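Local coordinates for protein lipoxygenase (Cyanothece sp., PDB 5EK8) that probably acts as a non-heme iron lipoxygenase, inserting both atoms of molecular oxygen into polyunsaturated fatty acids as a 9R-specific enzyme, at residues 111-123 and 134-148. Sequence-based numbering, arbitrary orientation.
Sequences DAPDLELRVIDNR and YTNRIAYIIKGGDNV
Arg137 sets off with CG opposite its backbone N (chi1 161°) and then bends at chi2, which lays its chain alongside Asp121, both pointing the same way. NH1 ends 2.7 Å from Asp121 OD2 in a salt bridge, the guanidinium plane turned steeply, by 74°, against the carboxylate; Tyr162 adds a weak hydrogen bond to the same oxygen. On the other face of the sheet, Glu116 has CG swung away from its own N (chi1 157°) and rests CG 3.6 Å from Ile141 CG2. From there its carboxylate reaches along its own strand, where OE1 takes both NE and NH2 of Arg118, a side-on grip in the guanidinium plane. Held this way, Arg118 passes Ile138, whose CD1 meets its CD and NH1, and it also makes a cation-pi contact with Trp76. Cutting Glu116 back to an alanine is likely to leave the Arg118 guanidinium without its carboxylate mate and freer to turn, and to open a gap beside Ile141 CG2.

Backbone bonds join the strands throughout, from Leu117 and Ile142 pairing both ways to Arg123 and Thr135. The regular pairing breaks at Val119, whose O accepts from Ala139 N and from Tyr140 N (3.0 Å), a classic beta bulge that shifts the register by one. Past the strand ends, Asp114 OD1 takes Asn147 N in a nearly straight bond of 2.7 Å; next to it Leu115, the first residue of its strand, sets CD1 3.7 Å from Val148 CG2. Leu117 lies against Phe98 and Phe155, and Ile142 against Leu158, so the part of the face that carries them is probably turned to the second layer. Strand 72-79 flanks 115-126 on the side away from 132-143, so 115-126 is an inner strand and 132-143 the outermost, within this chain, of a four-stranded antiparallel sheet, consistent with the beta-sandwich of a lipoxygenase PLAT domain.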
# COMPACT_ATOMS: atom_id res chain seq x y z
N ASP A 111 15.14 -33.13 -36.25
CA ASP A 111 14.67 -34.50 -36.12
C ASP A 111 14.09 -34.77 -34.74
O ASP A 111 13.24 -35.65 -34.58
CB ASP A 111 15.82 -35.47 -36.39
CG ASP A 111 16.58 -35.14 -37.66
OD1 ASP A 111 15.94 -34.72 -38.65
OD2 ASP A 111 17.82 -35.28 -37.66
N ALA A 112 14.55 -34.02 -33.75
CA ALA A 112 14.10 -34.19 -32.37
C ALA A 112 14.12 -32.87 -31.62
O ALA A 112 15.07 -32.09 -31.75
CB ALA A 112 14.96 -35.22 -31.65
N PRO A 113 13.07 -32.60 -30.84
CA PRO A 113 13.01 -31.37 -30.06
C PRO A 113 14.05 -31.27 -28.94
O PRO A 113 14.38 -32.28 -28.30
CB PRO A 113 11.59 -31.38 -29.48
CG PRO A 113 11.13 -32.80 -29.58
CD PRO A 113 11.81 -33.36 -30.78
N ASP A 114 14.57 -30.07 -28.73
CA ASP A 114 15.40 -29.74 -27.57
C ASP A 114 14.54 -28.97 -26.59
O ASP A 114 14.29 -27.78 -26.76
CB ASP A 114 16.63 -28.93 -27.98
CG ASP A 114 17.49 -29.65 -29.01
OD1 ASP A 114 17.49 -30.90 -29.01
OD2 ASP A 114 18.16 -28.97 -29.81
N LEU A 115 14.08 -29.66 -25.55
CA LEU A 115 12.96 -29.18 -24.74
C LEU A 115 13.24 -27.96 -23.87
O LEU A 115 14.36 -27.72 -23.43
CB LEU A 115 12.43 -30.32 -23.87
CG LEU A 115 11.69 -31.40 -24.65
CD1 LEU A 115 11.14 -32.47 -23.73
CD2 LEU A 115 10.59 -30.79 -25.50
N GLU A 116 12.17 -27.21 -23.63
CA GLU A 116 12.17 -26.01 -22.82
C GLU A 116 10.79 -25.86 -22.20
O GLU A 116 9.78 -25.85 -22.91
CB GLU A 116 12.53 -24.77 -23.65
CG GLU A 116 12.03 -23.46 -23.05
CD GLU A 116 12.40 -22.25 -23.91
OE1 GLU A 116 11.48 -21.57 -24.41
OE2 GLU A 116 13.61 -21.97 -24.07
N LEU A 117 10.73 -25.76 -20.88
CA LEU A 117 9.46 -25.67 -20.18
C LEU A 117 9.18 -24.25 -19.71
O LEU A 117 9.99 -23.64 -19.04
CB LEU A 117 9.45 -26.63 -18.99
CG LEU A 117 8.08 -26.95 -18.40
CD1 LEU A 117 7.25 -27.75 -19.40
CD2 LEU A 117 8.24 -27.70 -17.08
N ARG A 118 8.01 -23.73 -20.08
CA ARG A 118 7.65 -22.38 -19.68
C ARG A 118 6.54 -22.37 -18.64
O ARG A 118 5.48 -22.98 -18.83
CB ARG A 118 7.22 -21.55 -20.89
CG ARG A 118 8.28 -21.43 -21.96
CD ARG A 118 7.95 -20.33 -22.95
NE ARG A 118 8.84 -20.36 -24.11
CZ ARG A 118 8.71 -19.56 -25.17
NH1 ARG A 118 7.73 -18.67 -25.22
NH2 ARG A 118 9.57 -19.66 -26.17
N VAL A 119 6.80 -21.68 -17.53
CA VAL A 119 5.79 -21.40 -16.53
C VAL A 119 5.08 -20.12 -16.94
O VAL A 119 5.73 -19.07 -17.11
CB VAL A 119 6.39 -21.26 -15.11
CG1 VAL A 119 5.28 -21.10 -14.08
CG2 VAL A 119 7.27 -22.46 -14.77
N ILE A 120 3.76 -20.23 -17.07
CA ILE A 120 2.92 -19.17 -17.63
C ILE A 120 1.99 -18.52 -16.60
O ILE A 120 1.22 -19.19 -15.92
CB ILE A 120 2.06 -19.72 -18.80
CG1 ILE A 120 2.95 -20.38 -19.85
CG2 ILE A 120 1.23 -18.61 -19.43
CD1 ILE A 120 3.97 -19.44 -20.45
N ASP A 121 2.10 -17.20 -16.51
CA ASP A 121 1.24 -16.37 -15.68
C ASP A 121 0.05 -15.89 -16.52
O ASP A 121 0.07 -16.05 -17.73
CB ASP A 121 2.03 -15.17 -15.15
CG ASP A 121 1.62 -14.75 -13.77
OD1 ASP A 121 0.41 -14.81 -13.47
OD2 ASP A 121 2.51 -14.35 -12.99
N ASN A 122 -0.96 -15.30 -15.88
CA ASN A 122 -2.00 -14.59 -16.63
C ASN A 122 -2.90 -13.69 -15.79
O ASN A 122 -3.23 -14.00 -14.65
CB ASN A 122 -2.87 -15.58 -17.43
CG ASN A 122 -3.84 -16.33 -16.57
OD1 ASN A 122 -4.96 -15.87 -16.31
ND2 ASN A 122 -3.45 -17.52 -16.12
N ARG A 123 -3.30 -12.57 -16.38
CA ARG A 123 -4.27 -11.66 -15.79
C ARG A 123 -5.63 -11.84 -16.46
O ARG A 123 -5.71 -12.15 -17.65
CB ARG A 123 -3.81 -10.21 -15.93
CG ARG A 123 -2.39 -9.98 -15.48
CD ARG A 123 -1.98 -8.52 -15.66
NE ARG A 123 -0.72 -8.23 -14.98
CZ ARG A 123 -0.10 -7.05 -14.98
NH1 ARG A 123 1.04 -6.90 -14.33
NH2 ARG A 123 -0.63 -6.03 -15.64
N TYR A 134 -8.41 -13.90 -20.82
CA TYR A 134 -7.17 -14.39 -20.22
C TYR A 134 -5.94 -13.96 -21.02
O TYR A 134 -5.79 -14.31 -22.19
CB TYR A 134 -7.22 -15.92 -20.10
CG TYR A 134 -8.20 -16.42 -19.06
CD1 TYR A 134 -7.82 -16.58 -17.74
CD2 TYR A 134 -9.51 -16.73 -19.41
CE1 TYR A 134 -8.72 -17.03 -16.78
CE2 TYR A 134 -10.42 -17.18 -18.46
CZ TYR A 134 -10.02 -17.33 -17.15
OH TYR A 134 -10.90 -17.79 -16.19
N THR A 135 -5.07 -13.20 -20.37
CA THR A 135 -3.89 -12.66 -21.03
C THR A 135 -2.61 -13.22 -20.41
O THR A 135 -2.27 -12.88 -19.28
CB THR A 135 -3.86 -11.14 -20.94
OG1 THR A 135 -5.17 -10.62 -21.19
CG2 THR A 135 -2.88 -10.57 -21.96
N ASN A 136 -1.91 -14.07 -21.15
CA ASN A 136 -0.75 -14.79 -20.62
C ASN A 136 0.50 -13.93 -20.48
O ASN A 136 0.61 -12.85 -21.07
CB ASN A 136 -0.42 -16.00 -21.50
CG ASN A 136 -1.54 -17.02 -21.54
OD1 ASN A 136 -2.48 -16.96 -20.74
ND2 ASN A 136 -1.44 -17.98 -22.46
N ARG A 137 1.44 -14.44 -19.70
CA ARG A 137 2.73 -13.80 -19.45
C ARG A 137 3.72 -14.88 -19.02
O ARG A 137 3.37 -15.77 -18.23
CB ARG A 137 2.61 -12.72 -18.37
CG ARG A 137 3.93 -12.33 -17.72
CD ARG A 137 3.73 -11.90 -16.26
NE ARG A 137 5.00 -11.78 -15.56
CZ ARG A 137 5.47 -12.68 -14.69
NH1 ARG A 137 4.77 -13.75 -14.39
NH2 ARG A 137 6.65 -12.48 -14.12
N ILE A 138 4.94 -14.83 -19.55
CA ILE A 138 5.92 -15.86 -19.24
C ILE A 138 6.53 -15.64 -17.85
O ILE A 138 7.27 -14.68 -17.62
CB ILE A 138 7.04 -15.91 -20.29
CG1 ILE A 138 6.47 -16.42 -21.61
CG2 ILE A 138 8.19 -16.80 -19.82
CD1 ILE A 138 7.48 -16.48 -22.73
N ALA A 139 6.21 -16.55 -16.93
CA ALA A 139 6.64 -16.42 -15.54
C ALA A 139 8.03 -16.99 -15.32
O ALA A 139 8.82 -16.42 -14.57
CB ALA A 139 5.63 -17.08 -14.62
N TYR A 140 8.35 -18.11 -15.97
CA TYR A 140 9.68 -18.69 -15.78
C TYR A 140 10.05 -19.63 -16.92
O TYR A 140 9.19 -20.13 -17.63
CB TYR A 140 9.75 -19.44 -14.44
CG TYR A 140 11.16 -19.72 -13.95
CD1 TYR A 140 12.00 -18.69 -13.52
CD2 TYR A 140 11.64 -21.03 -13.87
CE1 TYR A 140 13.28 -18.96 -13.05
CE2 TYR A 140 12.92 -21.30 -13.40
CZ TYR A 140 13.73 -20.26 -12.99
OH TYR A 140 15.00 -20.54 -12.53
N ILE A 141 11.35 -19.87 -17.12
CA ILE A 141 11.78 -20.82 -18.14
C ILE A 141 12.82 -21.81 -17.61
O ILE A 141 13.84 -21.42 -17.04
CB ILE A 141 12.38 -20.11 -19.37
CG1 ILE A 141 11.37 -19.13 -19.98
CG2 ILE A 141 12.78 -21.12 -20.43
CD1 ILE A 141 11.93 -18.32 -21.13
N ILE A 142 12.54 -23.09 -17.80
CA ILE A 142 13.46 -24.15 -17.40
C ILE A 142 13.99 -24.88 -18.63
O ILE A 142 13.22 -25.26 -19.51
CB ILE A 142 12.78 -25.16 -16.48
CG1 ILE A 142 12.15 -24.45 -15.28
CG2 ILE A 142 13.77 -26.22 -16.04
CD1 ILE A 142 11.27 -25.33 -14.43
N LYS A 143 15.30 -25.08 -18.69
CA LYS A 143 15.90 -25.78 -19.82
C LYS A 143 15.85 -27.29 -19.60
O LYS A 143 16.25 -27.79 -18.55
CB LYS A 143 17.33 -25.31 -20.06
CG LYS A 143 17.40 -23.89 -20.59
CD LYS A 143 18.79 -23.28 -20.43
CE LYS A 143 18.78 -21.82 -20.86
NZ LYS A 143 20.04 -21.13 -20.49
N GLY A 144 15.35 -28.01 -20.60
CA GLY A 144 15.24 -29.46 -20.53
C GLY A 144 16.21 -30.15 -21.46
O GLY A 144 17.08 -29.51 -22.05
N GLY A 145 16.06 -31.47 -21.58
CA GLY A 145 16.98 -32.28 -22.36
C GLY A 145 17.01 -31.97 -23.84
O GLY A 145 16.04 -31.45 -24.40
N ASP A 146 18.13 -32.30 -24.48
CA ASP A 146 18.29 -32.10 -25.92
C ASP A 146 18.13 -33.42 -26.65
O ASP A 146 18.35 -34.49 -26.07
CB ASP A 146 19.65 -31.47 -26.23
CG ASP A 146 19.98 -30.31 -25.31
OD1 ASP A 146 21.17 -30.10 -25.03
OD2 ASP A 146 19.03 -29.62 -24.86
N ASN A 147 17.76 -33.34 -27.93
CA ASN A 147 17.58 -34.53 -28.77
C ASN A 147 16.60 -35.53 -28.15
O ASN A 147 16.81 -36.74 -28.23
CB ASN A 147 18.92 -35.21 -29.03
CG ASN A 147 19.07 -35.67 -30.46
OD1 ASN A 147 18.70 -34.95 -31.40
ND2 ASN A 147 19.61 -36.87 -30.65
N VAL A 148 15.54 -35.01 -27.53
CA VAL A 148 14.56 -35.86 -26.86
C VAL A 148 13.85 -36.77 -27.86
O VAL A 148 13.05 -36.31 -28.68
CB VAL A 148 13.52 -35.03 -26.10
CG1 VAL A 148 12.43 -35.93 -25.52
CG2 VAL A 148 14.20 -34.22 -25.00